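Local coordinates for protein beta-glucoside phosphorylase BglX (Unidentified, PDB 5VQE) that probably cleaves beta-glucosides with phosphate as the acceptor, as a family 3 glycoside phosphorylase whose pocket holds a 2-fluoroglucose ligand, at residues I485-S490 with V518-V523; F470-N475 with V504-L509. All coordinates share one frame; numbering follows the deposited sequence.

Interaction 1. Residues I485-S490 with V518-V523; sequences IRLVWS and VDVPMV
Arg486 and Asp519 join two loops, one between strands 469-475 and 506-510 and one between 506-510 and 525-528, by a side-on, two-pronged salt bridge, a compact example of how irregular chain is held where no sheet register exists. NE of Arg486 donates to Asp519 OD2 at 2.8 Å, while NH2 reaches Asp519 OD1 at 2.7 Å, and OD1 accepts through its syn lone pair. Both bonds are nearly straight, and the guanidinium and carboxylate planes lie only 14° apart. The arginine chain, bent at chi2 (-85°) and again at chi3 (-58°), curls back to present this edge; its NH1 also forms a long, weak ion pair with Glu156 OE1. Asp519 OD2 carries a second bond, from the backbone N of Leu487 at 3.1 Å; this donor stands above the carboxylate plane, and the bond is more bent than the other two.

The apolar half of the contact centres on Val520 CG1. It presses on Leu487 CD1 at 3.4 Å, tighter than usual for two carbons, and meets the edge of the Trp489 indole at CZ2, 3.8 Å away. Leu487 CD2 in turn lies over one face of that indole, near its rim. A water completes the join, accepting from Trp489 NE1 and donating to the backbone O of Asp519.

Three donated bonds thus fix the carboxylate in position and rotation, and would be expected to favour its ionised form.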
# COMPACT_ATOMS: atom_id res chain seq x y z
N ILE A 485 13.93 7.16 -1.00
CA ILE A 485 14.19 5.98 -1.82
C ILE A 485 15.00 6.38 -3.05
O ILE A 485 14.93 5.73 -4.09
CB ILE A 485 12.88 5.27 -2.22
CG1 ILE A 485 11.96 6.23 -2.96
CG2 ILE A 485 12.21 4.69 -0.98
CD1 ILE A 485 10.72 5.56 -3.55
N ARG A 486 15.74 7.48 -2.93
CA ARG A 486 16.67 7.90 -3.96
C ARG A 486 17.76 6.86 -4.14
O ARG A 486 18.07 6.07 -3.24
CB ARG A 486 17.29 9.25 -3.59
CG ARG A 486 16.31 10.41 -3.57
CD ARG A 486 16.12 11.01 -4.94
NE ARG A 486 17.39 11.48 -5.48
CZ ARG A 486 17.98 12.62 -5.15
NH1 ARG A 486 17.41 13.43 -4.26
NH2 ARG A 486 19.13 12.96 -5.70
N LEU A 487 18.36 6.89 -5.33
CA LEU A 487 19.49 6.02 -5.62
C LEU A 487 20.64 6.33 -4.67
O LEU A 487 21.11 7.47 -4.60
CB LEU A 487 19.93 6.22 -7.07
CG LEU A 487 20.10 4.95 -7.90
CD1 LEU A 487 20.54 5.33 -9.30
CD2 LEU A 487 21.11 4.01 -7.25
N VAL A 488 21.07 5.31 -3.93
CA VAL A 488 22.22 5.38 -3.04
C VAL A 488 23.18 4.27 -3.45
O VAL A 488 22.75 3.12 -3.62
CB VAL A 488 21.81 5.24 -1.56
CG1 VAL A 488 23.02 5.19 -0.64
CG2 VAL A 488 20.89 6.39 -1.16
N TRP A 489 24.45 4.61 -3.63
CA TRP A 489 25.44 3.64 -4.08
C TRP A 489 26.13 2.99 -2.88
O TRP A 489 26.37 3.63 -1.86
CB TRP A 489 26.46 4.31 -4.99
CG TRP A 489 25.82 5.04 -6.13
CD1 TRP A 489 25.72 6.39 -6.28
CD2 TRP A 489 25.17 4.45 -7.25
NE1 TRP A 489 25.05 6.68 -7.44
CE2 TRP A 489 24.70 5.51 -8.06
CE3 TRP A 489 24.94 3.14 -7.67
CZ2 TRP A 489 24.01 5.29 -9.25
CZ3 TRP A 489 24.26 2.93 -8.85
CH2 TRP A 489 23.80 3.99 -9.63
N SER A 490 26.45 1.70 -3.03
CA SER A 490 27.04 0.93 -1.93
C SER A 490 28.46 0.47 -2.23
O SER A 490 29.31 1.27 -2.63
N VAL A 518 16.51 10.68 -12.22
CA VAL A 518 16.94 11.79 -11.37
C VAL A 518 18.40 11.64 -10.99
O VAL A 518 19.16 12.61 -10.95
CB VAL A 518 16.05 11.89 -10.12
CG1 VAL A 518 16.69 12.77 -9.04
CG2 VAL A 518 14.67 12.42 -10.49
N ASP A 519 18.82 10.42 -10.66
CA ASP A 519 20.16 10.17 -10.16
C ASP A 519 21.09 9.57 -11.20
O ASP A 519 22.31 9.55 -10.97
CB ASP A 519 20.08 9.26 -8.93
CG ASP A 519 19.55 9.98 -7.70
OD1 ASP A 519 20.06 11.08 -7.40
OD2 ASP A 519 18.62 9.47 -7.05
N VAL A 520 20.58 9.10 -12.34
CA VAL A 520 21.43 8.60 -13.42
C VAL A 520 20.99 9.23 -14.73
O VAL A 520 20.70 8.52 -15.71
CB VAL A 520 21.40 7.06 -13.49
CG1 VAL A 520 21.92 6.47 -12.18
CG2 VAL A 520 20.00 6.51 -13.79
N PRO A 521 20.96 10.56 -14.82
CA PRO A 521 20.50 11.20 -16.06
C PRO A 521 21.41 10.96 -17.25
O PRO A 521 20.96 11.11 -18.39
CB PRO A 521 20.46 12.69 -15.69
CG PRO A 521 21.49 12.83 -14.63
CD PRO A 521 21.40 11.56 -13.82
N MET A 522 22.68 10.59 -17.01
CA MET A 522 23.61 10.31 -18.10
C MET A 522 23.27 9.03 -18.86
O MET A 522 23.79 8.82 -19.96
CB MET A 522 25.03 10.21 -17.53
CG MET A 522 25.32 8.94 -16.69
SD MET A 522 24.53 8.90 -15.07
CE MET A 522 25.57 10.02 -14.13
N VAL A 523 22.43 8.17 -18.29
CA VAL A 523 22.13 6.88 -18.89
C VAL A 523 21.32 7.09 -20.16
O VAL A 523 20.39 7.90 -20.20
CB VAL A 523 21.38 5.99 -17.87
CG1 VAL A 523 20.65 4.85 -18.54
CG2 VAL A 523 22.37 5.43 -16.83
O HOH W 1 23.93 9.02 -8.67

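Interaction 2. Residues F470-N475 with V504-L509; sequences FIYYAN and VPTLFL
With chi1 at -76°, Tyr472 places CG anti to its carbonyl carbon, whereas Phe508 turns CG anti to its backbone N (chi1 -165°); the two aromatics are thereby brought together on one face of a parallel strand pair. Their planes are only 16° apart, but the rings are slid so far, with centroids 5.5 Å apart, that they barely overlap. The closest touch is instead Phe508 CD2 against Tyr472 CB at 3.4 Å, while the far end of the ring, CZ, rests on Ala474 CB. An alanine in place of Phe508 is likely to open a gap beside Tyr472 and leave the methyl of Ala474 without its aromatic neighbour. Farther along this face, Thr506 CG2 meets Tyr472 CE1 at 3.6 Å. Just before the strand, Val504 CG1 packs on Phe470 CD2. The other face carries Ile471, whose CG2 meets Leu509 CD1 at 3.9 Å.

Five backbone bonds hold the register, alternating in direction; the first, Phe470 N to Pro505 O, and the last, Ala474 N to Leu509 O, are each 2.9 Å. Helix 429-441, through Phe434, and helix 534-544, through Met540, pack on the Ile471 and Leu509 face. Tyr472 OH bonds to Ser496 O. Phe508 meets the ring of Tyr526 on strand 525-528, which neighbours 506-510, and strand 412-419 flanks 470-475 across its other edge.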
# COMPACT_ATOMS: atom_id res chain seq x y z
N PHE A 470 27.45 -2.69 -19.35
CA PHE A 470 27.02 -2.58 -17.96
C PHE A 470 25.51 -2.71 -17.93
O PHE A 470 24.82 -2.07 -18.73
CB PHE A 470 27.41 -1.22 -17.35
CG PHE A 470 28.83 -1.11 -16.87
CD1 PHE A 470 29.22 -1.64 -15.65
CD2 PHE A 470 29.77 -0.44 -17.63
CE1 PHE A 470 30.52 -1.51 -15.19
CE2 PHE A 470 31.09 -0.30 -17.18
CZ PHE A 470 31.46 -0.84 -15.97
N ILE A 471 24.98 -3.50 -16.99
CA ILE A 471 23.55 -3.54 -16.71
C ILE A 471 23.34 -3.22 -15.24
O ILE A 471 23.98 -3.83 -14.38
CB ILE A 471 22.91 -4.89 -17.07
CG1 ILE A 471 23.13 -5.21 -18.55
CG2 ILE A 471 21.41 -4.84 -16.74
CD1 ILE A 471 22.41 -6.46 -19.04
N TYR A 472 22.42 -2.29 -14.96
CA TYR A 472 22.04 -1.95 -13.59
C TYR A 472 20.69 -2.56 -13.22
O TYR A 472 19.72 -2.44 -13.97
CB TYR A 472 21.99 -0.43 -13.40
CG TYR A 472 23.37 0.17 -13.29
CD1 TYR A 472 24.15 0.35 -14.41
CD2 TYR A 472 23.89 0.51 -12.06
CE1 TYR A 472 25.42 0.88 -14.32
CE2 TYR A 472 25.16 1.04 -11.95
CZ TYR A 472 25.92 1.22 -13.09
OH TYR A 472 27.19 1.74 -12.99
N TYR A 473 20.64 -3.22 -12.05
CA TYR A 473 19.41 -3.74 -11.47
C TYR A 473 19.13 -2.89 -10.23
O TYR A 473 19.77 -3.08 -9.19
CB TYR A 473 19.55 -5.22 -11.12
CG TYR A 473 18.25 -5.91 -10.77
CD1 TYR A 473 17.57 -5.62 -9.59
CD2 TYR A 473 17.72 -6.89 -11.61
CE1 TYR A 473 16.39 -6.26 -9.26
CE2 TYR A 473 16.54 -7.53 -11.29
CZ TYR A 473 15.88 -7.22 -10.13
OH TYR A 473 14.71 -7.87 -9.82
N ALA A 474 18.18 -1.97 -10.34
CA ALA A 474 17.87 -1.02 -9.28
C ALA A 474 16.55 -1.40 -8.62
O ALA A 474 15.52 -1.48 -9.29
CB ALA A 474 17.80 0.40 -9.83
N ASN A 475 16.59 -1.61 -7.29
CA ASN A 475 15.39 -1.94 -6.51
C ASN A 475 15.42 -1.09 -5.23
O ASN A 475 15.88 -1.54 -4.18
CB ASN A 475 15.33 -3.43 -6.19
CG ASN A 475 14.13 -3.79 -5.34
OD1 ASN A 475 13.05 -3.24 -5.52
ND2 ASN A 475 14.32 -4.72 -4.41
N VAL A 504 31.71 2.70 -22.13
CA VAL A 504 31.14 1.36 -22.16
C VAL A 504 29.62 1.48 -22.22
O VAL A 504 29.02 2.19 -21.40
CB VAL A 504 31.58 0.54 -20.94
CG1 VAL A 504 30.99 -0.86 -20.99
CG2 VAL A 504 33.11 0.48 -20.85
N PRO A 505 28.95 0.82 -23.17
CA PRO A 505 27.48 0.87 -23.20
C PRO A 505 26.89 0.49 -21.85
O PRO A 505 27.31 -0.49 -21.22
CB PRO A 505 27.12 -0.14 -24.29
CG PRO A 505 28.31 -0.16 -25.19
CD PRO A 505 29.49 0.01 -24.28
N THR A 506 25.92 1.28 -21.39
CA THR A 506 25.31 1.08 -20.08
C THR A 506 23.79 1.06 -20.21
O THR A 506 23.20 1.97 -20.81
CB THR A 506 25.77 2.18 -19.11
OG1 THR A 506 27.19 2.12 -18.95
CG2 THR A 506 25.13 2.00 -17.74
N LEU A 507 23.18 0.03 -19.64
CA LEU A 507 21.73 -0.14 -19.61
C LEU A 507 21.26 -0.11 -18.17
O LEU A 507 21.84 -0.79 -17.32
CB LEU A 507 21.35 -1.47 -20.28
CG LEU A 507 19.92 -1.98 -20.13
CD1 LEU A 507 18.96 -1.08 -20.87
CD2 LEU A 507 19.83 -3.41 -20.66
N PHE A 508 20.21 0.67 -17.88
CA PHE A 508 19.72 0.85 -16.52
C PHE A 508 18.28 0.35 -16.43
O PHE A 508 17.41 0.81 -17.17
CB PHE A 508 19.79 2.32 -16.09
CG PHE A 508 19.63 2.52 -14.61
CD1 PHE A 508 18.39 2.47 -14.02
CD2 PHE A 508 20.74 2.74 -13.81
CE1 PHE A 508 18.25 2.64 -12.65
CE2 PHE A 508 20.61 2.90 -12.45
CZ PHE A 508 19.36 2.85 -11.87
N LEU A 509 18.05 -0.60 -15.52
CA LEU A 509 16.73 -1.19 -15.27
C LEU A 509 16.30 -0.86 -13.85
O LEU A 509 16.99 -1.25 -12.89
CB LEU A 509 16.77 -2.70 -15.46
CG LEU A 509 17.43 -3.26 -16.72
CD1 LEU A 509 17.54 -4.77 -16.61
CD2 LEU A 509 16.66 -2.86 -17.96

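The centres of interactions 1 and 2 lie about 11 Å apart, and their segments alternate along the chain: 470-475, 485-490, 504-509, 518-523. Interaction 2 joins two neighbouring inner strands of the mixed six-stranded sheet; interaction 1 joins the loops that follow each of them. The two contacts touch directly, since Leu487 CD1 and Val520 CG1 both pack on the Phe508 ring, and Trp489 CZ3 reaches Tyr472 CE2 at 3.7 Å. The paired loops therefore cover part of the sheet face, at Phe508 and Tyr472, while the helices named above pack on the reverse. Each strand of the pair is thus tied to its partner twice, once within the sheet and again through the loop that follows it.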